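Local structure of excinuclease ABC, subunit A. (2VF7) at residues Y58-A61 with Q62-Y65; T379-P382 with G383-Q386; E425-R429 with G430-L434; G454-A457 with G458-G462; D703-A706 with I707-L711. The protein binds DNA and hydrolyses ATP as a zinc-containing ABC-type ATPase of the UvrA family, probably taking part in recognition and excision of damaged DNA. The protein carries 1 engineered substitution. One frame throughout, in Å; residues are numbered along the deposited sequence.

In the fold
The five contacts are local and follow one another along the chain without overlapping. Contacts 1, 3 and 4 all belong to elements round the first six-stranded mixed sheet: contact 1 lies on helix 49-69, which follows strand 38-42, contact 3 turns from helix 417-428 into strand 433-437, and contact 4 joins strands 449-453 and 464-468. Contact 2 opens helix 382-393; its nearest atoms are about 8 Å from contact 3. Contact 5, on helix 705-716, belongs to the second half of the chain, its centre 51 Å from that of contact 3. Contacts 2 and 4 border ADP sites, whereas contacts 3 and 5 are structural turns and caps away from the annotated sites.

Contact 1 of 5, residues Y58-A61 with Q62-Y65; sequences YAEA and QRRY
Glu60 sends its CG anti to the backbone N (chi1 -180°) and then bends at chi2, while Arg64, one turn on, takes CG beside its own N (chi1 -71°) and runs extended to NE; the two chains meet with carboxylate and guanidinium planes 80° apart. OE2 of Glu60 is the shared acceptor. It pairs with Arg64 NE at 3.1 Å, a salt bridge whose hydrogen bonds are weak, and with NH1 of Arg63, whose chain lies alongside, at 3.2 Å. The CG of Glu60 also sits over one face of the Arg64 guanidinium, near its rim. Arg64 NH2 has a firmer partner in the carbonyl of Ile88, so a leucine here would probably leave that carbonyl without its donor and take one of the two arginines from Glu60. On another side of the helix, the Gln62 amide lies by the Tyr58 ring, its CD 3.3 Å from Tyr58 OH without a hydrogen bond between the polar ends. Tyr65 meets Tyr65 of the second subunit. These are i to i+3 and i to i+4 pairings on a regular alpha helix, here the one that starts in the first P-loop of this ABC ATPase.

Contact 2 of 5, residues T379-P382 with G383-Q386; sequences TLSP and GELQ
Ser381 and Glu384 hold each other by reciprocal hydrogen bonds. Ser381 OG accepts from Glu384 N at 3.2 Å, and Ser381 N in turn donates to Glu384 OE1 at 3.2 Å, a nearly straight bond (164° at the hydrogen) that meets the carboxylate on its anti side, 23° out of plane. This is a capping box, with Ser381 as N-cap of helix 382-393. Backbone bonds continue it: Leu385 N reaches Ser381 O at 3.2 Å, and Gln386 N makes a weak bond to Pro382 O. The sequence Leu-Ser-Pro-Gly-Glu is the form taken here by the ABC signature motif, the LSGGQ-like element that begins a helix, and Tyr370 and Arg375, which bind ADP, lie close by. The second carboxylate oxygen of Glu384, OE2, is hydrogen-bonded to Tyr370 OH, so with an alanine in its place Ser381 N would probably lose its acceptor and the Tyr370 hydroxyl its partner. Carbon-to-oxygen contacts fill in round the cap: Leu380 crosses Glu384 at about a right angle, its CD1 3.7 Å from OE1, and CD1 of Leu385 rests 3.4 Å from Pro382 O. The apolar pair, CD2 of Leu380 and CB of Leu385, is distant at 4.5 Å.

Contact 3 of 5, residues E425-R429 with G430-L434; sequences ENLKR and GGNSL
Lys428 and Leu434 touch where helix 417-428 gives way to strand 433-437, and the lysine chain marks out the contact atom by atom. Its CB packs on CD1 of Leu434 at 3.8 Å. The next carbon, CG, set anti to the backbone N (chi1 -169°), passes 3.9 Å from Asn432 O. Beyond it the chain bends at chi3 (100°), which turns its end toward Glu425. There NZ forms a salt bridge with Asp448 and approaches OE1 of Glu425, one turn earlier; this second pairing is weak and belongs to one of two modelled conformers of Glu425, so it is tentative.

The backbone of the same residue holds the turn. Lys428 O accepts from Gly431 N at 3.0 Å and from Asn432 N at 3.2 Å, both from the same face of its carbonyl plane. Gly431 leaves helical angles with a positive phi of 108°, where a beta carbon would collide with the carbonyl oxygen of Gly430. The preceding helix carbonyl, Leu427 O, is taken up by a side chain: ND2 of Asn432 donates to it at 2.9 Å, and Gly430 N adds a weak bond.

CD1 of Leu427 meets CD2 of Leu434 at 3.8 Å, the two chains crossing at about a right angle. This apolar pair faces Tyr403 on strand 402-406, while Leu427 also packs on Leu390 and Gln393 of helix 382-393. The turn therefore closes a beta-alpha-beta crossover, with helix 417-428 laid against the sheet and strand 433-437 hydrogen-bonded to strand 402-406.

Contact 4 of 5, residues G454-A457 with G458-G462; sequences GPEA and GEKGG
Glu456 lies alongside Lys460, the two chains extended and pointing the same way, with OE2 of Glu456 resting 3.3 Å from CD of Lys460. Both spring from the glycine-rich loop of the beta hairpin formed by strands 449-453 and 464-468. The charged ends are further apart, OE2 of Glu456 to NZ of Lys460 at 3.9 Å, a long salt bridge. Under them, Glu456 N donates to Lys460 O at 3.2 Å, approaching from above the carbonyl plane, and that oxygen is also touched by the Pro455 ring, CD at 3.3 Å. Lys460 N returns a weak bond to Ala457 O, while Gly461 N is held by Gly458 O. Tight backbone contacts are consistent with several glycines: a side chain at Gly454 would run into Gly461 and Gly462, one at Gly458 into Ala457 O, and one at Gly461 into Glu456 O. The loop lies against the first nucleotide site: the backbone of Gly458 is hydrogen-bonded to Gly46, which binds ADP, and Gly458 O also accepts from Asn25 ND2. At Gly461 the CA itself sits 3.3 Å from Glu456 O, a CA-H...O contact whose angle at the hydrogen is 137°.

Contact 5 of 5, residues D703-A706 with I707-L711; sequences DESA and IFRAL
Ser705 and Arg709 meet one turn apart at the start of helix 705-716, where Glu704 takes the N-cap position. The sound contact between them runs from the arginine chain to the serine backbone: Arg709 starts with CG beside its own N (chi1 -76°), which lays CG 3.3 Å from Ser705 O, and a bend at chi3 then folds the guanidinium back over the first turn. The serine hydroxyl is modelled over one face of that guanidinium, but OG and NH2 are placed too close, and at too poor an angle, for the arrangement to be reliable, and it counts as no hydrogen bond.

Next comes the backbone. Phe708 N donates to Glu704 O at 3.0 Å, Arg709 N likewise to Ser705 O, and Ala710 N makes a weak bond to Ala706 O. Together these begin the alpha-helical bonding.

Ile707 faces the protein. Its CD1 lies 4.2 Å from CB of Glu704, and the side chain packs on Phe701 and on Gln611 and Val612 of helix 609-617. Glu704 itself is anchored outward: OE1 forms a salt bridge with Arg682, OE2 a weak hydrogen bond with Tyr681, and its chain also touches Leu615. Asp703, Glu704 and Ser705 touch a neighbouring molecule in the crystal, which may bear on their conformations. Phe708 turns its CG anti to the backbone N (chi1 170°), taking its ring to that of His698, while its CB stays 3.4 Å from Glu704 O.

Contact 1 of 5, residues Y58-A61 with Q62-Y65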
# COMPACT_ATOMS: atom_id res chain seq x y z
N TYR A 58 10.01 13.50 9.92
CA TYR A 58 9.78 12.45 8.94
C TYR A 58 8.36 11.89 9.03
O TYR A 58 7.64 11.82 8.03
CB TYR A 58 10.85 11.35 9.06
CG TYR A 58 10.53 10.07 8.32
CD1 TYR A 58 10.63 10.00 6.92
CD2 TYR A 58 10.14 8.92 9.01
CE1 TYR A 58 10.33 8.83 6.24
CE2 TYR A 58 9.83 7.73 8.33
CZ TYR A 58 9.93 7.70 6.94
OH TYR A 58 9.64 6.54 6.25
N ALA A 59 7.95 11.51 10.24
CA ALA A 59 6.67 10.86 10.46
C ALA A 59 5.43 11.68 10.07
O ALA A 59 4.48 11.14 9.48
CB ALA A 59 6.56 10.38 11.89
N GLU A 60 5.41 12.97 10.40
CA GLU A 60 4.30 13.84 9.96
C GLU A 60 4.32 14.04 8.43
O GLU A 60 3.29 13.95 7.78
CB GLU A 60 4.33 15.16 10.74
CG GLU A 60 3.22 16.18 10.40
CD GLU A 60 1.84 15.80 10.91
OE1 GLU A 60 1.72 14.79 11.65
OE2 GLU A 60 0.87 16.50 10.56
N ALA A 61 5.49 14.28 7.87
CA ALA A 61 5.64 14.40 6.41
C ALA A 61 5.15 13.18 5.62
O ALA A 61 4.62 13.35 4.52
CB ALA A 61 7.08 14.70 6.05
N GLN A 62 5.34 11.98 6.15
CA GLN A 62 4.88 10.74 5.47
C GLN A 62 3.42 10.45 5.63
O GLN A 62 2.76 10.04 4.68
CB GLN A 62 5.68 9.51 5.90
CG GLN A 62 6.90 9.27 5.03
CD GLN A 62 7.07 7.81 4.61
OE1 GLN A 62 7.71 7.53 3.58
NE2 GLN A 62 6.50 6.87 5.39
N ARG A 63 2.91 10.61 6.85
CA ARG A 63 1.48 10.53 7.11
C ARG A 63 0.65 11.41 6.15
O ARG A 63 -0.35 10.96 5.62
CB ARG A 63 1.21 10.95 8.56
CG ARG A 63 -0.25 10.94 8.98
CD ARG A 63 -0.44 11.95 10.10
NE ARG A 63 -1.83 12.33 10.25
CZ ARG A 63 -2.31 13.55 10.01
NH1 ARG A 63 -1.50 14.54 9.61
NH2 ARG A 63 -3.61 13.79 10.18
N ARG A 64 1.07 12.65 5.95
CA ARG A 64 0.35 13.62 5.11
C ARG A 64 0.30 13.19 3.66
O ARG A 64 -0.77 13.21 3.03
CB ARG A 64 1.02 14.99 5.19
CG ARG A 64 0.85 15.69 6.51
CD ARG A 64 1.50 17.04 6.49
NE ARG A 64 1.22 17.77 7.72
CZ ARG A 64 1.81 18.91 8.05
NH1 ARG A 64 2.70 19.46 7.23
NH2 ARG A 64 1.50 19.50 9.20
N TYR A 65 1.46 12.83 3.13
CA TYR A 65 1.57 12.39 1.74
C TYR A 65 0.68 11.19 1.46
O TYR A 65 -0.16 11.24 0.55
CB TYR A 65 3.04 12.14 1.34
CG TYR A 65 3.22 11.90 -0.14
CD1 TYR A 65 3.18 12.96 -1.06
CD2 TYR A 65 3.39 10.61 -0.64
CE1 TYR A 65 3.32 12.73 -2.43
CE2 TYR A 65 3.53 10.37 -2.01
CZ TYR A 65 3.50 11.44 -2.89
OH TYR A 65 3.65 11.18 -4.23

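Contact 2 of 5, residues T379-P382 with G383-Q386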
# COMPACT_ATOMS: atom_id res chain seq x y z
N THR A 379 23.75 -9.05 5.72
CA THR A 379 25.13 -9.28 6.12
C THR A 379 25.93 -7.97 6.14
O THR A 379 27.13 -7.96 6.43
CB THR A 379 25.83 -10.33 5.23
OG1 THR A 379 26.11 -9.77 3.94
CG2 THR A 379 24.98 -11.58 5.09
N LEU A 380 25.23 -6.87 5.84
CA LEU A 380 25.80 -5.53 5.77
C LEU A 380 25.58 -4.71 7.05
O LEU A 380 24.49 -4.75 7.64
CB LEU A 380 25.17 -4.79 4.58
CG LEU A 380 25.85 -4.53 3.23
CD1 LEU A 380 26.92 -5.49 2.92
CD2 LEU A 380 24.80 -4.55 2.14
N SER A 381 26.59 -3.94 7.46
CA SER A 381 26.48 -3.08 8.63
C SER A 381 25.49 -1.92 8.37
O SER A 381 25.25 -1.55 7.22
CB SER A 381 27.86 -2.54 9.00
OG SER A 381 28.32 -1.55 8.09
N PRO A 382 24.88 -1.36 9.44
CA PRO A 382 23.94 -0.23 9.24
C PRO A 382 24.51 0.93 8.42
O PRO A 382 23.75 1.59 7.70
CB PRO A 382 23.66 0.23 10.67
CG PRO A 382 23.85 -0.98 11.50
CD PRO A 382 25.00 -1.74 10.87
N GLY A 383 25.81 1.16 8.51
CA GLY A 383 26.45 2.27 7.82
C GLY A 383 26.78 1.92 6.38
O GLY A 383 26.88 2.81 5.52
N GLU A 384 26.96 0.63 6.11
CA GLU A 384 27.17 0.16 4.76
C GLU A 384 25.91 0.34 3.89
O GLU A 384 26.00 0.98 2.84
CB GLU A 384 27.68 -1.28 4.73
CG GLU A 384 29.23 -1.37 4.66
CD GLU A 384 29.80 -2.78 4.91
OE1 GLU A 384 29.05 -3.66 5.37
OE2 GLU A 384 31.01 -2.99 4.66
N LEU A 385 24.77 -0.17 4.35
CA LEU A 385 23.55 -0.08 3.54
C LEU A 385 22.92 1.29 3.45
O LEU A 385 22.19 1.57 2.51
CB LEU A 385 22.49 -1.14 3.87
CG LEU A 385 22.03 -1.56 5.26
CD1 LEU A 385 21.46 -0.41 6.08
CD2 LEU A 385 20.96 -2.61 5.07
N GLN A 386 23.22 2.16 4.41
CA GLN A 386 22.71 3.51 4.37
C GLN A 386 23.51 4.31 3.37
O GLN A 386 22.99 5.27 2.81
CB GLN A 386 22.74 4.18 5.75
CG GLN A 386 21.87 5.44 5.84
CD GLN A 386 21.87 6.07 7.20
OE1 GLN A 386 21.19 7.05 7.42
NE2 GLN A 386 22.62 5.49 8.14

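Contact 3 of 5, residues E425-R429 with G430-L434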
# COMPACT_ATOMS: atom_id res chain seq x y z
N GLU A 425 26.44 17.00 -0.30
CA GLU A 425 26.34 18.28 -1.00
C GLU A 425 25.77 18.07 -2.40
O GLU A 425 24.94 18.87 -2.84
CB GLU A 425 27.68 19.00 -1.06
CG GLU A 425 27.78 20.17 -2.09
CD GLU A 425 27.18 21.50 -1.60
OE1 GLU A 425 26.66 21.57 -0.46
OE2 GLU A 425 27.22 22.49 -2.37
N ASN A 426 26.18 17.00 -3.07
CA ASN A 426 25.64 16.69 -4.40
C ASN A 426 24.16 16.38 -4.34
O ASN A 426 23.40 16.78 -5.22
CB ASN A 426 26.37 15.53 -5.06
CG ASN A 426 27.73 15.92 -5.62
OD1 ASN A 426 27.94 17.04 -6.11
ND2 ASN A 426 28.66 14.98 -5.57
N LEU A 427 23.75 15.66 -3.30
CA LEU A 427 22.35 15.37 -3.04
C LEU A 427 21.56 16.63 -2.78
O LEU A 427 20.46 16.79 -3.29
CB LEU A 427 22.20 14.43 -1.83
CG LEU A 427 21.74 12.98 -2.06
CD1 LEU A 427 21.12 12.43 -0.78
CD2 LEU A 427 20.73 12.91 -3.22
N LYS A 428 22.12 17.52 -1.97
CA LYS A 428 21.53 18.83 -1.72
C LYS A 428 21.33 19.56 -3.03
O LYS A 428 20.22 19.95 -3.35
CB LYS A 428 22.44 19.65 -0.80
CG LYS A 428 21.84 20.91 -0.26
CD LYS A 428 22.85 21.65 0.57
CE LYS A 428 23.46 22.78 -0.20
NZ LYS A 428 24.36 23.60 0.65
N ARG A 429 22.42 19.69 -3.80
CA ARG A 429 22.45 20.45 -5.04
C ARG A 429 21.54 19.91 -6.15
O ARG A 429 21.40 20.53 -7.19
CB ARG A 429 23.88 20.57 -5.56
CG ARG A 429 24.80 21.39 -4.67
CD ARG A 429 25.83 22.19 -5.49
NE ARG A 429 26.33 21.44 -6.65
CZ ARG A 429 27.30 20.52 -6.59
NH1 ARG A 429 27.89 20.23 -5.43
NH2 ARG A 429 27.68 19.89 -7.70
N GLY A 430 20.93 18.75 -5.92
CA GLY A 430 19.93 18.20 -6.84
C GLY A 430 18.51 18.72 -6.63
O GLY A 430 17.59 18.34 -7.35
N GLY A 431 18.34 19.59 -5.63
CA GLY A 431 17.07 20.20 -5.28
C GLY A 431 16.45 19.68 -3.99
O GLY A 431 15.27 19.96 -3.71
N ASN A 432 17.23 18.95 -3.18
CA ASN A 432 16.74 18.28 -1.97
C ASN A 432 17.21 18.92 -0.65
O ASN A 432 18.10 19.77 -0.65
CB ASN A 432 17.10 16.79 -1.97
CG ASN A 432 16.83 16.11 -3.31
OD1 ASN A 432 15.69 15.97 -3.74
ND2 ASN A 432 17.90 15.68 -3.97
N SER A 433 16.60 18.51 0.46
CA SER A 433 16.96 18.95 1.81
C SER A 433 17.39 17.74 2.63
O SER A 433 16.85 16.64 2.46
CB SER A 433 15.75 19.61 2.52
OG SER A 433 15.11 20.58 1.71
N LEU A 434 18.34 17.95 3.55
CA LEU A 434 18.91 16.84 4.30
C LEU A 434 18.79 17.06 5.81
O LEU A 434 19.28 18.05 6.34
CB LEU A 434 20.38 16.64 3.89
CG LEU A 434 20.64 16.42 2.39
CD1 LEU A 434 21.88 17.15 1.95
CD2 LEU A 434 20.75 14.97 2.07

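Contact 4 of 5, residues G454-A457 with G458-G462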
# COMPACT_ATOMS: atom_id res chain seq x y z
N GLY A 454 18.46 19.32 24.02
CA GLY A 454 18.45 18.92 25.43
C GLY A 454 19.72 19.26 26.15
O GLY A 454 20.81 19.21 25.55
N PRO A 455 19.62 19.61 27.45
CA PRO A 455 20.89 19.63 28.16
C PRO A 455 21.43 18.19 28.22
O PRO A 455 22.52 17.92 27.71
CB PRO A 455 20.52 20.16 29.56
CG PRO A 455 19.13 20.60 29.50
CD PRO A 455 18.48 19.96 28.31
N GLU A 456 20.63 17.28 28.80
CA GLU A 456 21.04 15.89 29.08
C GLU A 456 20.09 14.88 28.40
O GLU A 456 19.47 15.18 27.37
CB GLU A 456 21.13 15.65 30.61
CG GLU A 456 21.91 16.72 31.40
CD GLU A 456 22.01 16.44 32.93
OE1 GLU A 456 22.88 15.65 33.37
OE2 GLU A 456 21.23 17.05 33.71
N ALA A 457 19.98 13.68 28.98
CA ALA A 457 19.15 12.62 28.42
C ALA A 457 17.80 12.49 29.13
O ALA A 457 17.70 12.72 30.34
CB ALA A 457 19.91 11.30 28.41
N GLY A 458 16.76 12.13 28.39
CA GLY A 458 15.45 11.85 29.00
C GLY A 458 14.69 13.04 29.56
O GLY A 458 14.53 14.06 28.90
N GLU A 459 14.21 12.90 30.79
CA GLU A 459 13.40 13.92 31.45
C GLU A 459 14.20 15.21 31.69
O GLU A 459 13.62 16.27 31.91
CB GLU A 459 12.81 13.38 32.77
CG GLU A 459 12.49 11.86 32.73
CD GLU A 459 11.36 11.44 33.66
OE1 GLU A 459 11.61 10.69 34.63
OE2 GLU A 459 10.20 11.86 33.42
N LYS A 460 15.53 15.09 31.62
CA LYS A 460 16.45 16.22 31.78
C LYS A 460 16.96 16.75 30.45
O LYS A 460 17.90 17.53 30.42
CB LYS A 460 17.64 15.83 32.66
CG LYS A 460 17.33 15.69 34.14
CD LYS A 460 18.62 15.41 34.88
CE LYS A 460 18.50 15.62 36.37
NZ LYS A 460 19.83 15.47 37.02
N GLY A 461 16.34 16.31 29.36
CA GLY A 461 16.65 16.81 28.03
C GLY A 461 15.38 17.21 27.30
O GLY A 461 14.41 17.66 27.93
N GLY A 462 15.38 17.06 25.99
CA GLY A 462 14.16 17.32 25.20
C GLY A 462 13.86 18.78 24.91
O GLY A 462 12.74 19.11 24.54

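Contact 5 of 5, residues D703-A706 with I707-L711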
# COMPACT_ATOMS: atom_id res chain seq x y z
N ASP A 703 17.47 -0.98 48.72
CA ASP A 703 17.73 -1.96 49.77
C ASP A 703 17.44 -3.41 49.38
O ASP A 703 17.48 -4.31 50.23
CB ASP A 703 16.99 -1.57 51.05
CG ASP A 703 17.69 -0.45 51.82
OD1 ASP A 703 16.99 0.47 52.32
OD2 ASP A 703 18.94 -0.50 51.93
N GLU A 704 17.16 -3.64 48.09
CA GLU A 704 17.03 -4.99 47.53
C GLU A 704 18.28 -5.23 46.72
O GLU A 704 18.40 -4.77 45.59
CB GLU A 704 15.81 -5.14 46.63
CG GLU A 704 14.85 -3.98 46.68
CD GLU A 704 14.09 -3.91 47.97
OE1 GLU A 704 14.03 -2.83 48.57
OE2 GLU A 704 13.56 -4.95 48.38
N SER A 705 19.20 -5.96 47.32
CA SER A 705 20.60 -5.98 46.92
C SER A 705 20.89 -6.38 45.46
O SER A 705 21.59 -5.67 44.74
CB SER A 705 21.35 -6.88 47.90
OG SER A 705 22.73 -6.92 47.63
N ALA A 706 20.32 -7.51 45.03
CA ALA A 706 20.59 -8.07 43.71
C ALA A 706 19.96 -7.26 42.58
O ALA A 706 20.52 -7.19 41.48
CB ALA A 706 20.12 -9.53 43.67
N ILE A 707 18.79 -6.69 42.83
CA ILE A 707 18.11 -5.84 41.86
C ILE A 707 18.93 -4.57 41.74
O ILE A 707 19.42 -4.25 40.66
CB ILE A 707 16.63 -5.56 42.23
CG1 ILE A 707 15.78 -6.84 42.14
CG2 ILE A 707 16.03 -4.49 41.31
CD1 ILE A 707 14.58 -6.83 43.02
N PHE A 708 19.13 -3.88 42.86
CA PHE A 708 19.89 -2.62 42.87
C PHE A 708 21.25 -2.70 42.16
O PHE A 708 21.69 -1.72 41.56
CB PHE A 708 20.05 -2.11 44.31
CG PHE A 708 21.01 -0.96 44.45
CD1 PHE A 708 20.58 0.35 44.29
CD2 PHE A 708 22.35 -1.19 44.75
CE1 PHE A 708 21.48 1.42 44.43
CE2 PHE A 708 23.26 -0.12 44.88
CZ PHE A 708 22.82 1.19 44.72
N ARG A 709 21.92 -3.84 42.25
CA ARG A 709 23.22 -4.00 41.62
C ARG A 709 23.18 -4.16 40.09
O ARG A 709 24.06 -3.67 39.39
CB ARG A 709 23.99 -5.15 42.27
CG ARG A 709 24.58 -4.76 43.63
CD ARG A 709 25.75 -5.65 43.99
NE ARG A 709 25.73 -6.05 45.40
CZ ARG A 709 25.17 -7.19 45.83
NH1 ARG A 709 24.58 -8.08 44.96
NH2 ARG A 709 25.20 -7.45 47.14
N ALA A 710 22.16 -4.85 39.59
CA ALA A 710 21.90 -4.95 38.16
C ALA A 710 21.63 -3.55 37.57
O ALA A 710 22.25 -3.16 36.59
CB ALA A 710 20.73 -5.91 37.90
N LEU A 711 20.73 -2.82 38.21
CA LEU A 711 20.39 -1.43 37.89
C LEU A 711 21.57 -0.48 37.96
O LEU A 711 21.58 0.55 37.27
CB LEU A 711 19.33 -0.92 38.86
CG LEU A 711 17.98 -1.62 38.96
CD1 LEU A 711 17.18 -0.98 40.08
CD2 LEU A 711 17.21 -1.56 37.65